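Local coordinates for protein DNA polymerase (PDB 2PY5) that copies DNA by protein-primed, highly processive strand-displacement synthesis for phage phi29 and proofreads it with a 3'-5' exonuclease, at residues M102-L107 with H116-D121; L214-D219 with E419-P424; D398-V403 with F414-E419. The protein carries 2 engineered substitutions. All blocks are in the same frame, centred on the assembly; numbering follows the deposited sequence.

Contact 1 (M102-L107 with H116-D121). With nucleotides of chain C.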
# COMPACT_ATOMS: atom_id res chain seq x y z
N MET F 102 -11.76 -11.81 3.44
CA MET F 102 -12.80 -12.79 3.11
C MET F 102 -13.79 -12.95 4.25
O MET F 102 -13.41 -12.99 5.42
CB MET F 102 -12.16 -14.17 2.79
CG MET F 102 -13.17 -15.23 2.31
SD MET F 102 -12.48 -16.88 2.28
CE MET F 102 -12.46 -17.22 4.03
N ILE F 103 -15.05 -13.10 3.86
CA ILE F 103 -16.11 -13.66 4.71
C ILE F 103 -16.74 -14.79 3.89
O ILE F 103 -17.22 -14.54 2.80
CB ILE F 103 -17.21 -12.64 5.04
CG1 ILE F 103 -16.63 -11.37 5.67
CG2 ILE F 103 -18.26 -13.27 5.98
CD1 ILE F 103 -17.64 -10.20 5.74
N ASP F 104 -16.72 -16.01 4.42
CA ASP F 104 -17.24 -17.19 3.71
C ASP F 104 -18.41 -17.73 4.52
O ASP F 104 -18.23 -18.22 5.63
CB ASP F 104 -16.14 -18.22 3.59
CG ASP F 104 -16.48 -19.38 2.66
OD1 ASP F 104 -15.62 -20.27 2.49
OD2 ASP F 104 -17.60 -19.39 2.11
N ILE F 105 -19.62 -17.62 3.96
CA ILE F 105 -20.83 -17.96 4.67
C ILE F 105 -21.28 -19.34 4.22
O ILE F 105 -21.59 -19.53 3.03
CB ILE F 105 -21.94 -16.92 4.40
CG1 ILE F 105 -21.48 -15.51 4.79
CG2 ILE F 105 -23.25 -17.31 5.12
CD1 ILE F 105 -22.32 -14.42 4.19
N CYS F 106 -21.31 -20.28 5.15
CA CYS F 106 -21.60 -21.69 4.85
C CYS F 106 -23.03 -22.03 5.21
O CYS F 106 -23.41 -21.92 6.36
CB CYS F 106 -20.71 -22.59 5.68
SG CYS F 106 -20.98 -24.33 5.41
N LEU F 107 -23.81 -22.49 4.24
CA LEU F 107 -25.17 -22.96 4.51
C LEU F 107 -25.21 -24.44 4.85
O LEU F 107 -26.08 -24.89 5.61
CB LEU F 107 -26.08 -22.64 3.32
CG LEU F 107 -26.50 -21.18 3.14
CD1 LEU F 107 -27.25 -20.69 4.38
CD2 LEU F 107 -25.31 -20.26 2.80
N HIS F 116 -22.41 -22.32 -0.31
CA HIS F 116 -21.83 -21.17 0.36
C HIS F 116 -21.71 -19.97 -0.55
O HIS F 116 -21.72 -20.11 -1.76
CB HIS F 116 -20.45 -21.54 0.96
CG HIS F 116 -19.32 -21.66 -0.03
ND1 HIS F 116 -19.32 -22.54 -1.09
CD2 HIS F 116 -18.12 -21.04 -0.06
CE1 HIS F 116 -18.17 -22.43 -1.75
NE2 HIS F 116 -17.43 -21.53 -1.14
N THR F 117 -21.58 -18.80 0.07
CA THR F 117 -21.31 -17.57 -0.64
C THR F 117 -20.09 -16.97 -0.02
O THR F 117 -20.01 -16.84 1.22
CB THR F 117 -22.51 -16.60 -0.58
OG1 THR F 117 -23.59 -17.17 -1.32
CG2 THR F 117 -22.14 -15.20 -1.15
N VAL F 118 -19.12 -16.62 -0.86
CA VAL F 118 -17.84 -16.03 -0.40
C VAL F 118 -17.84 -14.56 -0.76
O VAL F 118 -18.26 -14.18 -1.84
CB VAL F 118 -16.59 -16.73 -0.97
CG1 VAL F 118 -15.33 -16.24 -0.20
CG2 VAL F 118 -16.71 -18.25 -0.86
N ILE F 119 -17.41 -13.73 0.19
CA ILE F 119 -17.36 -12.31 0.01
C ILE F 119 -15.91 -11.86 0.14
O ILE F 119 -15.26 -12.09 1.18
CB ILE F 119 -18.22 -11.59 1.07
CG1 ILE F 119 -19.62 -12.24 1.13
CG2 ILE F 119 -18.37 -10.11 0.71
CD1 ILE F 119 -20.59 -11.59 2.12
N TYR F 120 -15.43 -11.18 -0.89
CA TYR F 120 -14.07 -10.70 -0.99
C TYR F 120 -13.98 -9.17 -0.99
O TYR F 120 -14.98 -8.47 -1.16
CB TYR F 120 -13.46 -11.22 -2.27
CG TYR F 120 -13.31 -12.72 -2.35
CD1 TYR F 120 -14.04 -13.45 -3.27
CD2 TYR F 120 -12.38 -13.39 -1.56
CE1 TYR F 120 -13.86 -14.81 -3.38
CE2 TYR F 120 -12.22 -14.76 -1.65
CZ TYR F 120 -12.96 -15.47 -2.58
OH TYR F 120 -12.82 -16.84 -2.72
N ASP F 121 -12.76 -8.66 -0.84
CA ASP F 121 -12.47 -7.23 -0.90
C ASP F 121 -11.90 -6.87 -2.28
O ASP F 121 -10.74 -7.23 -2.60
CB ASP F 121 -11.47 -6.89 0.21
CG ASP F 121 -11.28 -5.40 0.40
OD1 ASP F 121 -12.03 -4.61 -0.21
OD2 ASP F 121 -10.37 -5.03 1.20
P DG C 2 -2.01 -21.46 2.05
OP1 DG C 2 -1.00 -21.82 1.04
OP2 DG C 2 -1.59 -21.15 3.44
O5' DG C 2 -2.91 -20.24 1.49
C5' DG C 2 -3.45 -20.39 0.18
C4' DG C 2 -4.38 -19.28 -0.27
O4' DG C 2 -5.71 -19.54 0.21
C3' DG C 2 -4.09 -17.86 0.18
O3' DG C 2 -4.34 -17.06 -0.95
C2' DG C 2 -5.10 -17.55 1.27
C1' DG C 2 -6.27 -18.36 0.75
N9 DG C 2 -7.21 -18.87 1.73
C8 DG C 2 -6.96 -19.28 3.01
N7 DG C 2 -8.02 -19.73 3.62
C5 DG C 2 -9.02 -19.63 2.66
C6 DG C 2 -10.39 -19.95 2.73
O6 DG C 2 -10.99 -20.43 3.70
N1 DG C 2 -11.06 -19.70 1.53
C2 DG C 2 -10.47 -19.17 0.40
N2 DG C 2 -11.27 -18.98 -0.67
N3 DG C 2 -9.18 -18.85 0.32
C4 DG C 2 -8.53 -19.11 1.48
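Met-102 and Val-118 meet diagonally across two antiparallel strands, on the face of the sheet that also carries Asp-104, Cys-106, His-116 and Tyr-120. From CB, which lies near the carbonyl oxygen of Ile-119, the methionine chain runs out with CG anti to the backbone N (chi1 -175°). CG presses on Val-118 CG1 at 3.5 Å, tighter than usual for two carbons, and comes within 4.1 Å of Tyr-120 CE2. SD keeps touch with Val-118 CG1 but lies closer to DNA, 3.2 Å from N1 of DG2 of chain C. A bend at chi3 (75°) turns the terminal CE toward O6 of the same guanine. Val-118 CG1 also lies over one face of the Tyr-120 ring, toward its rim, and Tyr-120 OH lies 3.3 Å from N2 of DG2 of chain C.

Strands 100-110 and 113-121 form a beta hairpin inside the mixed sheet of the exonuclease domain, their neighbours being strands 89-94 and 57-60. Ile-103 and Ile-119 make a hydrogen-bonded pair, with Ile-103 N giving to Ile-119 O at 2.9 Å and Ile-119 N returning a bond to Ile-103 O at 2.7 Å. Ile-105 and Thr-117 repeat the pattern, the bond from Ile-105 N to Thr-117 O being nearly straight at 172°.

On the opposite face the packing is aliphatic. Ile-105 CD1 reaches Ile-119 CD1 at 3.9 Å, while Ile-103 and Ile-119 continue onto Ile-70 of helix 63-76. Thr-117 OG1 is hydrogen-bonded to Val-51 O of helix 44-54.

Contact 2 (L214-D219 with E419-P424). With nucleotides of chain C.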
# COMPACT_ATOMS: atom_id res chain seq x y z
N LEU F 214 12.76 -21.12 4.10
CA LEU F 214 13.57 -20.99 5.28
C LEU F 214 12.77 -21.41 6.52
O LEU F 214 11.54 -21.31 6.57
CB LEU F 214 14.07 -19.56 5.46
CG LEU F 214 14.97 -18.96 4.35
CD1 LEU F 214 15.72 -17.77 4.97
CD2 LEU F 214 15.92 -19.95 3.71
N SER F 215 13.49 -21.89 7.52
CA SER F 215 12.87 -22.20 8.78
C SER F 215 12.26 -20.92 9.37
O SER F 215 12.66 -19.79 9.04
CB SER F 215 13.88 -22.77 9.76
OG SER F 215 14.76 -21.76 10.20
N LEU F 216 11.29 -21.08 10.25
CA LEU F 216 10.69 -19.94 10.89
C LEU F 216 11.71 -19.12 11.69
O LEU F 216 11.65 -17.89 11.69
CB LEU F 216 9.52 -20.36 11.78
CG LEU F 216 8.34 -20.96 11.00
CD1 LEU F 216 7.28 -21.53 11.96
CD2 LEU F 216 7.71 -19.94 10.05
N GLY F 217 12.66 -19.79 12.34
CA GLY F 217 13.68 -19.08 13.12
C GLY F 217 14.60 -18.25 12.24
O GLY F 217 14.95 -17.11 12.58
N LEU F 218 15.00 -18.81 11.11
CA LEU F 218 15.86 -18.07 10.20
C LEU F 218 15.09 -16.94 9.56
O LEU F 218 15.64 -15.84 9.38
CB LEU F 218 16.47 -18.97 9.12
CG LEU F 218 17.57 -19.92 9.61
CD1 LEU F 218 18.16 -20.65 8.41
CD2 LEU F 218 18.67 -19.18 10.38
N ASP F 219 13.84 -17.19 9.17
CA ASP F 219 13.02 -16.14 8.58
C ASP F 219 12.88 -14.95 9.53
O ASP F 219 12.93 -13.81 9.10
CB ASP F 219 11.63 -16.66 8.20
CG ASP F 219 10.88 -15.67 7.35
OD1 ASP F 219 9.97 -15.00 7.89
OD2 ASP F 219 11.25 -15.53 6.15
N GLU F 419 -3.03 -19.63 16.96
CA GLU F 419 -1.75 -19.48 16.32
C GLU F 419 -1.73 -20.26 15.03
O GLU F 419 -2.11 -21.43 15.00
CB GLU F 419 -0.63 -19.97 17.22
CG GLU F 419 -0.35 -19.09 18.44
CD GLU F 419 0.27 -17.76 18.09
OE1 GLU F 419 1.35 -17.74 17.45
OE2 GLU F 419 -0.31 -16.71 18.46
N GLU F 420 -1.27 -19.62 13.96
CA GLU F 420 -1.11 -20.30 12.68
C GLU F 420 0.10 -19.76 11.94
O GLU F 420 0.31 -18.56 11.88
CB GLU F 420 -2.35 -20.16 11.80
CG GLU F 420 -2.19 -20.92 10.50
CD GLU F 420 -3.46 -21.14 9.74
OE1 GLU F 420 -4.43 -20.38 9.94
OE2 GLU F 420 -3.49 -22.10 8.92
N THR F 421 0.86 -20.68 11.37
CA THR F 421 1.96 -20.32 10.49
C THR F 421 1.83 -21.02 9.16
O THR F 421 1.16 -22.05 9.02
CB THR F 421 3.32 -20.67 11.08
OG1 THR F 421 3.37 -22.06 11.41
CG2 THR F 421 3.59 -19.87 12.32
N LYS F 422 2.46 -20.39 8.17
CA LYS F 422 2.61 -20.97 6.84
C LYS F 422 4.05 -20.79 6.39
O LYS F 422 4.85 -20.12 7.05
CB LYS F 422 1.65 -20.30 5.85
CG LYS F 422 1.90 -18.83 5.55
CD LYS F 422 0.96 -18.28 4.47
CE LYS F 422 1.09 -19.02 3.15
NZ LYS F 422 0.37 -18.36 2.03
N ASP F 423 4.38 -21.37 5.24
CA ASP F 423 5.74 -21.22 4.73
C ASP F 423 6.04 -19.75 4.38
O ASP F 423 5.20 -19.06 3.77
CB ASP F 423 5.95 -22.04 3.46
CG ASP F 423 6.02 -23.54 3.70
OD1 ASP F 423 6.15 -23.99 4.86
OD2 ASP F 423 5.96 -24.29 2.69
N PRO F 424 7.24 -19.29 4.72
CA PRO F 424 7.74 -18.05 4.15
C PRO F 424 7.84 -18.18 2.62
O PRO F 424 7.80 -19.28 2.08
CB PRO F 424 9.15 -17.91 4.73
CG PRO F 424 9.32 -18.92 5.71
CD PRO F 424 8.21 -19.91 5.64
P DG C 2 -2.01 -21.46 2.05
OP1 DG C 2 -1.00 -21.82 1.04
OP2 DG C 2 -1.59 -21.15 3.44
O5' DG C 2 -2.91 -20.24 1.49
C5' DG C 2 -3.45 -20.39 0.18
C4' DG C 2 -4.38 -19.28 -0.27
O4' DG C 2 -5.71 -19.54 0.21
C3' DG C 2 -4.09 -17.86 0.18
O3' DG C 2 -4.34 -17.06 -0.95
C2' DG C 2 -5.10 -17.55 1.27
C1' DG C 2 -6.27 -18.36 0.75
N9 DG C 2 -7.21 -18.87 1.73
C8 DG C 2 -6.96 -19.28 3.01
N7 DG C 2 -8.02 -19.73 3.62
C5 DG C 2 -9.02 -19.63 2.66
C6 DG C 2 -10.39 -19.95 2.73
O6 DG C 2 -10.99 -20.43 3.70
N1 DG C 2 -11.06 -19.70 1.53
C2 DG C 2 -10.47 -19.17 0.40
N2 DG C 2 -11.27 -18.98 -0.67
N3 DG C 2 -9.18 -18.85 0.32
C4 DG C 2 -8.53 -19.11 1.48
P DA C 3 -3.22 -16.07 -1.47
OP1 DA C 3 -3.76 -15.51 -2.73
OP2 DA C 3 -1.90 -16.78 -1.39
O5' DA C 3 -3.19 -14.92 -0.37
C5' DA C 3 -4.17 -13.93 -0.42
C4' DA C 3 -4.14 -13.17 0.90
O4' DA C 3 -4.51 -14.08 1.95
C3' DA C 3 -2.79 -12.62 1.31
O3' DA C 3 -2.71 -11.25 0.94
C2' DA C 3 -2.80 -12.73 2.84
C1' DA C 3 -3.79 -13.85 3.16
N9 DA C 3 -3.25 -15.18 3.45
C8 DA C 3 -2.30 -15.87 2.72
N7 DA C 3 -2.05 -17.08 3.17
C5 DA C 3 -2.89 -17.19 4.27
C6 DA C 3 -3.11 -18.23 5.20
N6 DA C 3 -2.47 -19.40 5.16
N1 DA C 3 -4.03 -18.02 6.17
C2 DA C 3 -4.68 -16.85 6.21
N3 DA C 3 -4.55 -15.80 5.39
C4 DA C 3 -3.64 -16.04 4.44
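Pro-424 packs against both Leu-214 and Asp-219, and van der Waals contact joins the two segments without a hydrogen bond between them. The proline ring puts CG 3.4 Å from the carbonyl oxygen of Leu-214. Its CB lies 3.5 Å from Asp-219 OD2, the two side chains running past each other in opposite directions. Leu-216 packs more loosely, CD1 on the Thr-421 side chain, 4.0 Å from OG1, and CD2 near Lys-422 O and Pro-424 CD.

Among the polar bonds, Ser-215 is the N-cap of helix 216-223, its OG accepting from Leu-218 N at 3.1 Å. The helix belongs to a region involved in DNA binding and in coordinating synthesis with degradation, whereas 419-424 begins with the last residues of TPR2 and runs on toward helix 427-447. Asp-219 OD1 makes a salt bridge with Arg-223, and OD2 a hydrogen bond with Thr-427, just beyond the second segment.

Lys-422 makes the hydrogen bond to DNA, leaving the backbone on the side away from 214-219. Bent at chi3 (-60°), its chain brings NZ to N7 of DA3 of chain C at 3.0 Å, while CE lies 3.4 Å from OP2 of DG2 of chain C.

Contact 3 (D398-V403 with F414-E419). With EDO (1,2-ethanediol), chain O; nucleotides of chain B; nucleotides of chain C.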
# COMPACT_ATOMS: atom_id res chain seq x y z
N ASP F 398 3.75 -15.87 10.00
CA ASP F 398 2.72 -15.83 11.07
C ASP F 398 1.42 -15.25 10.52
O ASP F 398 1.32 -14.03 10.30
CB ASP F 398 3.22 -15.01 12.25
CG ASP F 398 2.27 -15.02 13.41
OD1 ASP F 398 2.57 -14.32 14.43
OD2 ASP F 398 1.23 -15.69 13.33
N VAL F 399 0.45 -16.12 10.29
CA VAL F 399 -0.83 -15.72 9.72
C VAL F 399 -1.96 -15.81 10.73
O VAL F 399 -3.13 -15.86 10.35
CB VAL F 399 -1.18 -16.48 8.42
CG1 VAL F 399 -0.24 -16.01 7.30
CG2 VAL F 399 -1.10 -17.99 8.58
N THR F 400 -1.60 -15.81 12.01
CA THR F 400 -2.58 -15.72 13.10
C THR F 400 -3.48 -14.53 12.84
O THR F 400 -3.00 -13.43 12.58
CB THR F 400 -1.85 -15.57 14.45
OG1 THR F 400 -0.92 -16.65 14.60
CG2 THR F 400 -2.84 -15.57 15.64
N GLY F 401 -4.79 -14.78 12.86
CA GLY F 401 -5.77 -13.75 12.51
C GLY F 401 -6.60 -13.24 13.66
O GLY F 401 -6.33 -13.54 14.84
N LYS F 402 -7.60 -12.44 13.32
CA LYS F 402 -8.51 -11.85 14.29
C LYS F 402 -9.92 -12.39 14.01
O LYS F 402 -10.36 -12.52 12.84
CB LYS F 402 -8.49 -10.30 14.16
CG LYS F 402 -7.22 -9.60 14.69
CD LYS F 402 -7.28 -9.38 16.20
CE LYS F 402 -5.93 -9.02 16.80
NZ LYS F 402 -5.40 -7.68 16.37
N VAL F 403 -10.60 -12.75 15.08
CA VAL F 403 -11.91 -13.39 15.03
C VAL F 403 -12.96 -12.41 15.52
O VAL F 403 -12.86 -11.89 16.63
CB VAL F 403 -11.94 -14.65 15.92
CG1 VAL F 403 -13.32 -15.28 15.94
CG2 VAL F 403 -10.87 -15.65 15.44
N PHE F 414 -13.02 -7.85 18.32
CA PHE F 414 -12.12 -8.77 17.65
C PHE F 414 -11.13 -9.35 18.64
O PHE F 414 -10.59 -8.63 19.49
CB PHE F 414 -11.40 -8.05 16.52
CG PHE F 414 -12.34 -7.44 15.53
CD1 PHE F 414 -12.88 -6.19 15.75
CD2 PHE F 414 -12.74 -8.16 14.42
CE1 PHE F 414 -13.79 -5.64 14.87
CE2 PHE F 414 -13.66 -7.61 13.53
CZ PHE F 414 -14.18 -6.36 13.75
N ARG F 415 -10.95 -10.67 18.58
CA ARG F 415 -10.01 -11.36 19.44
C ARG F 415 -8.94 -11.99 18.57
O ARG F 415 -9.22 -12.41 17.46
CB ARG F 415 -10.70 -12.43 20.30
CG ARG F 415 -11.38 -13.57 19.54
CD ARG F 415 -11.98 -14.55 20.50
NE ARG F 415 -12.81 -15.56 19.85
CZ ARG F 415 -12.35 -16.67 19.28
NH1 ARG F 415 -11.06 -16.95 19.27
NH2 ARG F 415 -13.20 -17.52 18.72
N LEU F 416 -7.72 -12.07 19.08
CA LEU F 416 -6.69 -12.79 18.39
C LEU F 416 -7.05 -14.26 18.38
O LEU F 416 -7.38 -14.83 19.42
CB LEU F 416 -5.31 -12.59 19.05
CG LEU F 416 -4.06 -13.02 18.31
CD1 LEU F 416 -3.88 -12.27 16.98
CD2 LEU F 416 -2.85 -12.85 19.23
N GLY F 417 -6.98 -14.87 17.21
CA GLY F 417 -7.34 -16.26 17.03
C GLY F 417 -6.22 -17.23 17.33
O GLY F 417 -5.21 -16.89 17.96
N GLU F 418 -6.39 -18.45 16.83
CA GLU F 418 -5.45 -19.52 17.06
C GLU F 418 -4.15 -19.26 16.34
O GLU F 418 -4.13 -18.71 15.23
CB GLU F 418 -6.07 -20.84 16.58
CG GLU F 418 -5.36 -22.06 17.04
CD GLU F 418 -6.21 -23.33 16.89
OE1 GLU F 418 -5.61 -24.35 16.49
OE2 GLU F 418 -7.42 -23.32 17.22
N GLU F 419 -3.03 -19.63 16.96
CA GLU F 419 -1.75 -19.48 16.32
C GLU F 419 -1.73 -20.26 15.03
O GLU F 419 -2.11 -21.43 15.00
CB GLU F 419 -0.63 -19.97 17.22
CG GLU F 419 -0.35 -19.09 18.44
CD GLU F 419 0.27 -17.76 18.09
OE1 GLU F 419 1.35 -17.74 17.45
OE2 GLU F 419 -0.31 -16.71 18.46
C1 EDO O . -15.74 -14.27 22.37
O1 EDO O . -15.41 -15.15 21.29
C2 EDO O . -14.54 -14.08 23.30
O2 EDO O . -14.15 -12.71 23.43
P DT B 5 -6.51 -4.27 17.50
OP1 DT B 5 -5.38 -3.69 18.28
OP2 DT B 5 -6.78 -5.72 17.53
O5' DT B 5 -7.87 -3.56 17.97
C5' DT B 5 -7.94 -2.15 18.12
C4' DT B 5 -9.37 -1.68 18.01
O4' DT B 5 -9.84 -1.81 16.65
C3' DT B 5 -10.38 -2.45 18.85
O3' DT B 5 -11.37 -1.55 19.32
C2' DT B 5 -10.97 -3.48 17.88
C1' DT B 5 -10.99 -2.65 16.60
N1 DT B 5 -10.85 -3.41 15.33
C2 DT B 5 -11.73 -3.17 14.29
O2 DT B 5 -12.66 -2.36 14.31
N3 DT B 5 -11.45 -3.92 13.17
C4 DT B 5 -10.44 -4.85 13.00
O4 DT B 5 -10.30 -5.44 11.93
C5 DT B 5 -9.56 -5.04 14.11
C7 DT B 5 -8.43 -6.01 14.05
C6 DT B 5 -9.80 -4.32 15.22
P DA C 3 -3.22 -16.07 -1.47
OP1 DA C 3 -3.76 -15.51 -2.73
OP2 DA C 3 -1.90 -16.78 -1.39
O5' DA C 3 -3.19 -14.92 -0.37
C5' DA C 3 -4.17 -13.93 -0.42
C4' DA C 3 -4.14 -13.17 0.90
O4' DA C 3 -4.51 -14.08 1.95
C3' DA C 3 -2.79 -12.62 1.31
O3' DA C 3 -2.71 -11.25 0.94
C2' DA C 3 -2.80 -12.73 2.84
C1' DA C 3 -3.79 -13.85 3.16
N9 DA C 3 -3.25 -15.18 3.45
C8 DA C 3 -2.30 -15.87 2.72
N7 DA C 3 -2.05 -17.08 3.17
C5 DA C 3 -2.89 -17.19 4.27
C6 DA C 3 -3.11 -18.23 5.20
N6 DA C 3 -2.47 -19.40 5.16
N1 DA C 3 -4.03 -18.02 6.17
C2 DA C 3 -4.68 -16.85 6.21
N3 DA C 3 -4.55 -15.80 5.39
C4 DA C 3 -3.64 -16.04 4.44
O HOH W 1 2.18 -18.34 14.84
O HOH W 2 -5.73 -17.51 13.39
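Val-403 and Arg-415 lie side by side and point the same way, the valine CG1 sitting over one face of the guanidinium, 3.6 Å from NH2. Val-403 N gives a nearly straight bond to Arg-415 O at 2.8 Å, and Arg-415 N returns one to Val-403 O. A further bond runs from Gly-417 N to Gly-401 O, and Gly-417 CA approaches Val-403 CG2. Buried Thr-400 extends the packing: a chi1 of -55° sets OG1 beside the backbone N and leaves CG2 anti to it, where the methyl rests against Glu-418 O at 3.4 Å and Gly-417 O. An Asx turn fixes Thr-400, Asp-398 OD2 accepting from its N and, through the syn lone pair, from its OG1 at 2.7 Å.

The 418-419 flank is looser, and water carries the contact there. Glu-419 OE1 stands 4.6 Å from Asp-398 OD2; a water donating to both, weakly to the aspartate, and the salt bridge of Asp-398 OD1 to Arg-96 would offset the two negative charges. A second water links Gly-401 N to Glu-418 O. On the solvent side, Arg-415 NE is hydrogen-bonded to O1 of a 1,2-ethanediol.

DNA meets the hairpin at two places. Val-399 CG2 lies 3.8 Å from N1 of DA3 of chain C. Lys-402 NZ bonds to OP2 of DT5 of chain B at 2.7 Å and to Arg-96 O, while one face of the Phe-414 ring lies over the thymine. The arrangement is the base of the antiparallel hairpin of TPR2, an insertion of protein-primed B-family polymerases.

Overall arrangement
Contacts 2 and 3 are continuous: they share Glu-419, their centres are about 16 Å apart, and Glu-420 joins them, its O lying 2.9 Å from Val-399 N and its N 3.1 Å from Thr-400 OG1, both probable hydrogen bonds. Glu-420 is itself essential for exonucleolysis and binds single-stranded DNA. Contact 1, in the exonuclease domain, touches neither; its centre lies about 18 Å from that of contact 3 and about 27 Å from that of contact 2. Chain C DNA spans the separation: DG2 is approached by contacts 1 and 2, and DA3 by contacts 2 and 3. Contact 3 alone of the three also meets DT5 of chain B.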